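Local coordinates for TOG array regulator of axonemal microtubules protein 1 (Mus musculus, PDB 5DN7) that binds microtubules and promotes their polymerization through its TOG domains, of which this is the second, and takes part in building primary cilia and setting their length, at residues 142-147 and 164-169; 146-151 and 185-190. One frame throughout, in Å; residues are numbered along the deposited sequence.

Contact 1 of 2, residues 142-147 and 164-169; sequences RVLSLL and NICICS
Leu144 faces Cys166 and Ser169 across two antiparallel helix segments, and its side chain is the one to follow. CB leaves helix 140-148 pointing at the other segment, and with CG anti to the carbonyl carbon (chi1 -70°) the chain carries on to Ser169: CG lies 3.8 Å from Ser169 OG. There it forks. CD1 settles against the serine, 3.6 Å from Ser169 OG and hardly farther from its CB, a van der Waals touch of a methyl on a hydroxyl. CD2 drops between the serine and the cysteine, with Cys166 SG at 3.9 Å and Ser169 CB at the same range, so one leucine fork touches two side chains three residues apart on helix 156-172.

The two helices are the antiparallel pair of one predicted HEAT repeat in the TOG solenoid; over these segments their axes run at 168° and come within 10.6 Å. One turn along, Leu147 makes the second contact, with Ile165. Its CG stands anti to the backbone N (chi1 -172°), and its CD2 butts against Ile165 CG2 at 3.4 Å, tighter than usual for two methyls. The two side chains cross at about a right angle, and Ile165 CD1 also comes to 4.0 Å from Leu147 CD2, so this single methyl nestles into the branch of the isoleucine. Behind these residues helix 121-138 of the preceding predicted repeat covers the seam, its Met135 reaching both Leu144 and Ser169 and its Phe131 lying on Ile165, while Phe178 from a loop also touches Leu144 and Ser169.

Contact 2 of 2, residues 146-151 and 185-190; sequences LLLENL and FDLAPA
Leu148 and Leu187 meet methyl to methyl, CD2 of Leu148 lying 3.6 Å from CD2 of Leu187, with the two side chains crossing at about a right angle. CG of Leu187 lies anti to its carbonyl carbon (chi1 -82°), which brings CD2 to Leu148. The other branch of Leu148 goes to the neighbouring residue: its CD1 rests on Asp186 CB at 3.9 Å, using the aliphatic root of the aspartate rather than its carboxylate. Leu151 adds a third touch by setting CD1 3.3 Å from the backbone oxygen of Asp186, a methyl against a carbonyl.

Behind these contacts, Leu151 N bonds to Leu148 O, which ties together the two leucines that face the partner. Leu147 O takes both Asn150 N and Asn150 ND2, the two donors arriving from the same face of the carbonyl plane; the side-chain bond is 3.1 Å from Asn150 ND2 to Leu147 O and lies in the plane of the asparagine amide, though ND2 stands well above the plane of the Leu147 carbonyl.

The contact joins consecutive predicted HEAT repeats of the solenoid. Val162 of helix 156-172 lies against both Leu148 and Leu151, helix 105-114 packs on Leu147 and Asn150, and helix 196-213 meets Leu187 and Ala190.

Overall arrangement
Helix 140-148 serves both contacts: contact 1 pairs it with helix 156-172 inside one predicted HEAT repeat, and contact 2 ties it to helix 180-187 of the next. Their centres are 9 Å apart and their first segments share Leu146 and Leu147. Cys166 is the link between them, its SG lying 3.8 Å from Leu148 CD2 and 4.1 Å from Leu187 CD2, so one sulfur packs against the leucine pair of contact 2 as well as against Leu144. The centre of contact 1 lies about 6 Å from the centre of the chain, with all its touching residues buried; that of contact 2 lies about 12 Å away, and the contact is partly buried.

Contact 1 of 2, residues 142-147 and 164-169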
loop_
_atom_site.group_PDB
_atom_site.type_symbol
_atom_site.label_atom_id
_atom_site.label_comp_id
_atom_site.label_asym_id
_atom_site.label_seq_id
_atom_site.Cartn_x
_atom_site.Cartn_y
_atom_site.Cartn_z
ATOM N N ARG A 142 7.284 1.665 -9.624
ATOM C CA ARG A 142 8.121 0.805 -8.773
ATOM C C ARG A 142 7.349 0.213 -7.567
ATOM O O ARG A 142 7.232 -1.031 -7.412
ATOM C CB ARG A 142 9.340 1.592 -8.271
ATOM C CG ARG A 142 10.611 1.337 -9.077
ATOM C CD ARG A 142 11.886 1.767 -8.325
ATOM N NE ARG A 142 12.432 0.696 -7.485
ATOM C CZ ARG A 142 13.443 0.850 -6.630
ATOM N NH1 ARG A 142 14.025 2.040 -6.488
ATOM N NH2 ARG A 142 13.868 -0.184 -5.910
ATOM N N VAL A 143 6.824 1.122 -6.736
ATOM C CA VAL A 143 5.993 0.766 -5.574
ATOM C C VAL A 143 4.946 -0.265 -5.975
ATOM O O VAL A 143 4.842 -1.316 -5.354
ATOM C CB VAL A 143 5.280 1.987 -4.968
ATOM C CG1 VAL A 143 4.258 1.549 -3.887
ATOM C CG2 VAL A 143 6.268 2.968 -4.387
ATOM N N LEU A 144 4.209 0.015 -7.050
ATOM C CA LEU A 144 3.114 -0.858 -7.445
ATOM C C LEU A 144 3.578 -2.229 -7.924
ATOM O O LEU A 144 2.886 -3.204 -7.684
ATOM C CB LEU A 144 2.246 -0.213 -8.525
ATOM C CG LEU A 144 1.366 0.990 -8.147
ATOM C CD1 LEU A 144 0.304 1.276 -9.223
ATOM C CD2 LEU A 144 0.722 0.796 -6.788
ATOM N N SER A 145 4.717 -2.330 -8.600
ATOM C CA SER A 145 5.159 -3.659 -9.069
ATOM C C SER A 145 5.556 -4.554 -7.881
ATOM O O SER A 145 5.097 -5.755 -7.747
ATOM C CB SER A 145 6.319 -3.513 -10.054
ATOM O OG SER A 145 5.918 -2.713 -11.158
ATOM N N LEU A 146 6.359 -3.945 -6.997
ATOM C CA LEU A 146 6.701 -4.640 -5.764
ATOM C C LEU A 146 5.423 -5.090 -5.066
ATOM O O LEU A 146 5.251 -6.246 -4.750
ATOM C CB LEU A 146 7.530 -3.758 -4.834
ATOM C CG LEU A 146 8.872 -3.320 -5.419
ATOM C CD1 LEU A 146 9.720 -2.576 -4.385
ATOM C CD2 LEU A 146 9.607 -4.535 -5.984
ATOM N N LEU A 147 4.505 -4.154 -4.884
ATOM C CA LEU A 147 3.288 -4.392 -4.133
ATOM C C LEU A 147 2.389 -5.447 -4.754
ATOM O O LEU A 147 1.757 -6.223 -4.048
ATOM C CB LEU A 147 2.525 -3.079 -3.996
ATOM C CG LEU A 147 1.319 -3.093 -3.078
ATOM C CD1 LEU A 147 1.725 -3.622 -1.681
ATOM C CD2 LEU A 147 0.747 -1.685 -2.997
ATOM N N ASN A 164 -6.731 -1.676 -4.096
ATOM C CA ASN A 164 -7.156 -0.310 -3.774
ATOM C C ASN A 164 -5.996 0.686 -3.782
ATOM O O ASN A 164 -6.168 1.848 -4.151
ATOM C CB ASN A 164 -7.859 -0.247 -2.413
ATOM C CG ASN A 164 -9.302 -0.760 -2.460
ATOM O OD1 ASN A 164 -10.013 -0.609 -3.459
ATOM N ND2 ASN A 164 -9.738 -1.365 -1.360
ATOM N N ILE A 165 -4.822 0.235 -3.362
ATOM C CA ILE A 165 -3.639 1.095 -3.363
ATOM C C ILE A 165 -3.216 1.384 -4.810
ATOM O O ILE A 165 -2.750 2.491 -5.120
ATOM C CB ILE A 165 -2.486 0.450 -2.549
ATOM C CG1 ILE A 165 -2.822 0.488 -1.057
ATOM C CG2 ILE A 165 -1.160 1.161 -2.774
ATOM C CD1 ILE A 165 -1.917 -0.459 -0.205
ATOM N N CYS A 166 -3.386 0.392 -5.691
ATOM C CA CYS A 166 -3.209 0.651 -7.117
ATOM C C CYS A 166 -4.178 1.747 -7.616
ATOM O O CYS A 166 -3.757 2.692 -8.321
ATOM C CB CYS A 166 -3.386 -0.641 -7.928
ATOM S SG CYS A 166 -2.031 -1.815 -7.675
ATOM N N ILE A 167 -5.455 1.640 -7.243
ATOM C CA ILE A 167 -6.446 2.653 -7.642
ATOM C C ILE A 167 -6.034 4.044 -7.171
ATOM O O ILE A 167 -6.054 5.030 -7.924
ATOM C CB ILE A 167 -7.842 2.352 -7.077
ATOM C CG1 ILE A 167 -8.377 1.043 -7.638
ATOM C CG2 ILE A 167 -8.826 3.530 -7.363
ATOM C CD1 ILE A 167 -9.598 0.521 -6.889
ATOM N N CYS A 168 -5.639 4.100 -5.909
ATOM C CA CYS A 168 -5.193 5.330 -5.302
ATOM C C CYS A 168 -4.024 5.957 -6.101
ATOM O O CYS A 168 -4.020 7.161 -6.431
ATOM C CB CYS A 168 -4.804 5.036 -3.858
ATOM S SG CYS A 168 -4.142 6.434 -2.949
ATOM N N SER A 169 -3.053 5.110 -6.412
ATOM C CA SER A 169 -1.899 5.476 -7.218
ATOM C C SER A 169 -2.296 6.072 -8.583
ATOM O O SER A 169 -1.796 7.125 -8.982
ATOM C CB SER A 169 -1.012 4.236 -7.418
ATOM O OG SER A 169 0.319 4.594 -7.704
#

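Contact 2 of 2, residues 146-151 and 185-190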
loop_
_atom_site.group_PDB
_atom_site.type_symbol
_atom_site.label_atom_id
_atom_site.label_comp_id
_atom_site.label_asym_id
_atom_site.label_seq_id
_atom_site.Cartn_x
_atom_site.Cartn_y
_atom_site.Cartn_z
ATOM N N LEU A 146 6.359 -3.945 -6.997
ATOM C CA LEU A 146 6.701 -4.640 -5.764
ATOM C C LEU A 146 5.423 -5.090 -5.066
ATOM O O LEU A 146 5.251 -6.246 -4.750
ATOM C CB LEU A 146 7.530 -3.758 -4.834
ATOM C CG LEU A 146 8.872 -3.320 -5.419
ATOM C CD1 LEU A 146 9.720 -2.576 -4.385
ATOM C CD2 LEU A 146 9.607 -4.535 -5.984
ATOM N N LEU A 147 4.505 -4.154 -4.884
ATOM C CA LEU A 147 3.288 -4.392 -4.133
ATOM C C LEU A 147 2.389 -5.447 -4.754
ATOM O O LEU A 147 1.757 -6.223 -4.048
ATOM C CB LEU A 147 2.525 -3.079 -3.996
ATOM C CG LEU A 147 1.319 -3.093 -3.078
ATOM C CD1 LEU A 147 1.725 -3.622 -1.681
ATOM C CD2 LEU A 147 0.747 -1.685 -2.997
ATOM N N LEU A 148 2.363 -5.481 -6.079
ATOM C CA LEU A 148 1.456 -6.337 -6.825
ATOM C C LEU A 148 1.907 -7.774 -6.791
ATOM O O LEU A 148 1.088 -8.671 -6.996
ATOM C CB LEU A 148 1.322 -5.877 -8.282
ATOM C CG LEU A 148 0.224 -4.820 -8.451
ATOM C CD1 LEU A 148 0.308 -4.107 -9.815
ATOM C CD2 LEU A 148 -1.100 -5.467 -8.302
ATOM N N GLU A 149 3.138 -8.061 -6.445
ATOM C CA GLU A 149 3.514 -9.426 -6.174
ATOM C C GLU A 149 2.658 -10.038 -5.054
ATOM O O GLU A 149 2.506 -11.219 -4.993
ATOM C CB GLU A 149 5.010 -9.554 -5.911
ATOM C CG GLU A 149 5.829 -9.573 -7.195
ATOM C CD GLU A 149 7.336 -9.474 -7.013
ATOM O OE1 GLU A 149 7.933 -10.305 -6.316
ATOM O OE2 GLU A 149 7.952 -8.574 -7.600
ATOM N N ASN A 150 2.035 -9.199 -4.233
ATOM C CA ASN A 150 1.248 -9.696 -3.112
ATOM C C ASN A 150 -0.184 -9.991 -3.479
ATOM O O ASN A 150 -1.012 -10.226 -2.606
ATOM C CB ASN A 150 1.271 -8.714 -1.957
ATOM C CG ASN A 150 2.632 -8.605 -1.347
ATOM O OD1 ASN A 150 2.967 -9.371 -0.446
ATOM N ND2 ASN A 150 3.444 -7.659 -1.841
ATOM N N LEU A 151 -0.479 -9.997 -4.770
ATOM C CA LEU A 151 -1.745 -10.564 -5.222
ATOM C C LEU A 151 -1.803 -12.079 -5.051
ATOM O O LEU A 151 -2.859 -12.676 -5.222
ATOM C CB LEU A 151 -2.004 -10.216 -6.680
ATOM C CG LEU A 151 -2.628 -8.838 -6.902
ATOM C CD1 LEU A 151 -3.056 -8.720 -8.370
ATOM C CD2 LEU A 151 -3.807 -8.569 -5.948
ATOM N N PHE A 185 -2.246 -6.171 -16.940
ATOM C CA PHE A 185 -1.973 -7.606 -16.939
ATOM C C PHE A 185 -1.693 -8.108 -15.542
ATOM O O PHE A 185 -2.046 -9.231 -15.200
ATOM C CB PHE A 185 -0.794 -7.948 -17.860
ATOM C CG PHE A 185 -1.190 -8.142 -19.296
ATOM C CD1 PHE A 185 -1.737 -7.104 -20.029
ATOM C CD2 PHE A 185 -1.005 -9.357 -19.915
ATOM C CE1 PHE A 185 -2.111 -7.272 -21.348
ATOM C CE2 PHE A 185 -1.360 -9.527 -21.242
ATOM C CZ PHE A 185 -1.920 -8.477 -21.951
ATOM N N ASP A 186 -1.036 -7.282 -14.739
ATOM C CA ASP A 186 -0.752 -7.630 -13.354
ATOM C C ASP A 186 -2.031 -7.618 -12.509
ATOM O O ASP A 186 -2.126 -8.330 -11.509
ATOM C CB ASP A 186 0.277 -6.669 -12.735
ATOM C CG ASP A 186 1.710 -6.936 -13.206
ATOM O OD1 ASP A 186 1.990 -8.028 -13.759
ATOM O OD2 ASP A 186 2.574 -6.050 -12.990
ATOM N N LEU A 187 -3.013 -6.815 -12.908
ATOM C CA LEU A 187 -4.229 -6.647 -12.097
ATOM C C LEU A 187 -5.346 -7.579 -12.536
ATOM O O LEU A 187 -6.242 -7.875 -11.768
ATOM C CB LEU A 187 -4.725 -5.202 -12.155
ATOM C CG LEU A 187 -4.052 -4.186 -11.226
ATOM C CD1 LEU A 187 -4.598 -2.810 -11.534
ATOM C CD2 LEU A 187 -4.311 -4.534 -9.753
ATOM N N ALA A 188 -5.292 -8.035 -13.780
ATOM C CA ALA A 188 -6.336 -8.897 -14.326
ATOM C C ALA A 188 -6.651 -10.161 -13.485
ATOM O O ALA A 188 -7.801 -10.587 -13.471
ATOM C CB ALA A 188 -5.967 -9.303 -15.756
ATOM N N PRO A 189 -5.659 -10.752 -12.778
ATOM C CA PRO A 189 -6.050 -11.916 -11.971
ATOM C C PRO A 189 -7.028 -11.588 -10.844
ATOM O O PRO A 189 -7.764 -12.460 -10.382
ATOM C CB PRO A 189 -4.721 -12.404 -11.392
ATOM C CG PRO A 189 -3.706 -11.943 -12.373
ATOM C CD PRO A 189 -4.192 -10.634 -12.871
ATOM N N ALA A 190 -7.044 -10.338 -10.401
ATOM C CA ALA A 190 -7.959 -9.962 -9.338
ATOM C C ALA A 190 -9.406 -9.952 -9.855
ATOM O O ALA A 190 -10.362 -10.068 -9.083
ATOM C CB ALA A 190 -7.570 -8.610 -8.773
#